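Local coordinates for Glucose/sorbosone dehydrogenases (Escherichia coli K12, PDB 2G8S), which belongs to the glucose/sorbosone dehydrogenase family, has a six-bladed beta-propeller fold and carries a bound calcium ion, at residues G103-S106 against D107-K111. Sequence-based numbering, arbitrary orientation. Where two conformers were deposited one is given.
Sequences GRLS and DDLSK
D108 OD1 takes three bonds: from the hydroxyl of S106, from the hydroxyl of S110 and from the backbone N of S110. The last makes an Asx turn. It lies in the loop that links antiparallel strands 96-105 and 112-113 in one blade of the beta-propeller. S106 OG gives its proton to D108 OD1 at 2.8 Å, nearly along the carboxylate C-O bond. S110 OG gives to D108 OD1 at 2.7 Å, on the syn side but tilted somewhat out of the carboxylate plane. The S110 N-H meets it from above the carboxylate plane. Three donors on one oxygen limit how the carboxylate can turn, and would probably favour its charged form.

S106 OG is also an acceptor, from K111 N at 3.2 Å. Its chi1 of 67° sets the hydroxyl between the backbone N and the carbonyl carbon, turned into the loop. Backbone bonds from S106 close the loop. S106 N bonds to K111 O at 2.9 Å, with an almost straight N-H...O angle of 176°. S106 O accepts from L109 N at 3.0 Å, closing a type I beta turn from S106 to L109; the donor sits above the carbonyl plane. R81 also reaches this oxygen and the carbonyl of L105.

On the apolar side, a methyl of L105 meets one of L109, CD2 to CD2, at 3.6 Å. L105 also rests on L54. At the surface, the extended R104 side chain makes a long salt bridge with D107, its guanidinium steeply tilted to the carboxylate. One water accepts from D107 N and, weakly, from R104 NH1, lying in plane at the guanidinium edge.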
ATOM      1  N   GLY A 103      10.343  -4.183  14.550  1.00  7.27           N
ATOM      2  CA  GLY A 103      11.584  -4.418  15.276  1.00  7.40           C
ATOM      3  C   GLY A 103      12.379  -3.137  15.296  1.00  7.60           C
ATOM      4  O   GLY A 103      11.898  -2.104  14.832  1.00  8.38           O
ATOM      5  N   ARG A 104      13.596  -3.206  15.822  1.00  7.40           N
ATOM      6  CA  ARG A 104      14.432  -2.019  15.931  1.00  7.90           C
ATOM      7  C   ARG A 104      15.553  -2.083  14.913  1.00  8.01           C
ATOM      8  O   ARG A 104      16.274  -3.073  14.835  1.00  8.57           O
ATOM      9  CB  ARG A 104      15.005  -1.889  17.351  1.00  7.75           C
ATOM     10  CG  ARG A 104      15.698  -0.555  17.604  1.00  9.09           C
ATOM     11  CD  ARG A 104      16.383  -0.508  18.965  1.00  9.48           C
ATOM     12  NE  ARG A 104      17.016   0.796  19.221  1.00 12.22           N
ATOM     13  CZ  ARG A 104      18.259   1.114  18.864  1.00 12.33           C
ATOM     14  NH1 ARG A 104      19.024   0.236  18.221  1.00 12.46           N
ATOM     15  NH2 ARG A 104      18.745   2.326  19.143  1.00 13.94           N
ATOM     16  N   LEU A 105      15.703  -1.025  14.119  1.00  7.88           N
ATOM     17  CA  LEU A 105      16.791  -0.962  13.151  1.00  9.05           C
ATOM     18  C   LEU A 105      18.093  -0.578  13.856  1.00  9.35           C
ATOM     19  O   LEU A 105      18.165   0.460  14.527  1.00  9.53           O
ATOM     20  CB  LEU A 105      16.453   0.056  12.055  1.00  7.98           C
ATOM     21  CG  LEU A 105      17.413   0.174  10.861  1.00  9.22           C
ATOM     22  CD1 LEU A 105      17.499  -1.106  10.040  1.00 10.12           C
ATOM     23  CD2 LEU A 105      17.036   1.363   9.988  1.00  9.89           C
ATOM     24  N   SER A 106      19.113  -1.422  13.716  1.00 10.01           N
ATOM     25  CA  SER A 106      20.401  -1.147  14.357  1.00 10.76           C
ATOM     26  C   SER A 106      21.011   0.160  13.853  1.00 11.33           C
ATOM     27  O   SER A 106      20.753   0.592  12.725  1.00 10.95           O
ATOM     28  CB  SER A 106      21.383  -2.301  14.153  1.00 11.01           C
ATOM     29  OG  SER A 106      21.765  -2.428  12.803  1.00 11.47           O
ATOM     30  N   ASP A 107      21.820   0.782  14.704  1.00 12.42           N
ATOM     31  CA  ASP A 107      22.528   2.020  14.368  0.50 12.91           C
ATOM     32  C   ASP A 107      23.343   1.873  13.090  1.00 12.86           C
ATOM     33  O   ASP A 107      23.445   2.805  12.285  1.00 12.91           O
ATOM     34  CB  ASP A 107      23.470   2.414  15.512  0.50 13.36           C
ATOM     35  CG  ASP A 107      22.733   2.909  16.748  0.50 14.51           C
ATOM     36  OD1 ASP A 107      21.593   3.406  16.628  0.50 16.31           O
ATOM     37  OD2 ASP A 107      23.311   2.817  17.850  0.50 16.57           O
ATOM     38  N   ASP A 108      23.939   0.692  12.909  1.00 12.56           N
ATOM     39  CA  ASP A 108      24.806   0.451  11.751  1.00 12.43           C
ATOM     40  C   ASP A 108      24.077  -0.070  10.507  1.00 12.27           C
ATOM     41  O   ASP A 108      24.701  -0.370   9.487  1.00 12.34           O
ATOM     42  CB  ASP A 108      26.013  -0.436  12.130  1.00 12.74           C
ATOM     43  CG  ASP A 108      25.652  -1.904  12.335  1.00 13.89           C
ATOM     44  OD1 ASP A 108      24.487  -2.305  12.124  1.00 13.80           O
ATOM     45  OD2 ASP A 108      26.563  -2.683  12.698  1.00 16.01           O
ATOM     46  N   LEU A 109      22.752  -0.176  10.611  1.00 11.80           N
ATOM     47  CA  LEU A 109      21.876  -0.531   9.486  1.00 11.87           C
ATOM     48  C   LEU A 109      22.032  -1.968   8.969  1.00 11.89           C
ATOM     49  O   LEU A 109      21.532  -2.300   7.891  1.00 12.04           O
ATOM     50  CB  LEU A 109      22.030   0.480   8.328  1.00 12.19           C
ATOM     51  CG  LEU A 109      21.830   1.962   8.668  1.00 11.75           C
ATOM     52  CD1 LEU A 109      22.084   2.852   7.444  1.00 11.99           C
ATOM     53  CD2 LEU A 109      20.443   2.241   9.258  1.00 12.95           C
ATOM     54  N   SER A 110      22.693  -2.828   9.748  1.00 11.38           N
ATOM     55  CA  SER A 110      22.927  -4.207   9.321  1.00 11.24           C
ATOM     56  C   SER A 110      21.829  -5.175   9.749  1.00 10.92           C
ATOM     57  O   SER A 110      21.737  -6.288   9.209  1.00 10.61           O
ATOM     58  CB  SER A 110      24.272  -4.716   9.857  1.00 10.93           C
ATOM     59  OG  SER A 110      24.243  -4.820  11.268  1.00 12.15           O
ATOM     60  N   LYS A 111      21.003  -4.771  10.711  1.00 10.60           N
ATOM     61  CA  LYS A 111      20.047  -5.705  11.296  0.80 10.79           C
ATOM     62  C   LYS A 111      18.790  -5.061  11.881  1.00 10.48           C
ATOM     63  O   LYS A 111      18.780  -3.869  12.245  1.00 10.13           O
ATOM     64  CB  LYS A 111      20.749  -6.566  12.346  0.80 11.82           C
ATOM     65  CG  LYS A 111      21.153  -5.832  13.604  0.80 12.94           C
ATOM     66  CD  LYS A 111      22.078  -6.688  14.479  0.80 16.87           C
ATOM     67  CE  LYS A 111      23.520  -6.614  14.010  0.80 19.40           C
ATOM     68  NZ  LYS A 111      24.307  -7.789  14.461  0.80 21.45           N
TER
HETATM   69  O   HOH W   1      22.152  -0.423  17.388  1.00 21.13           O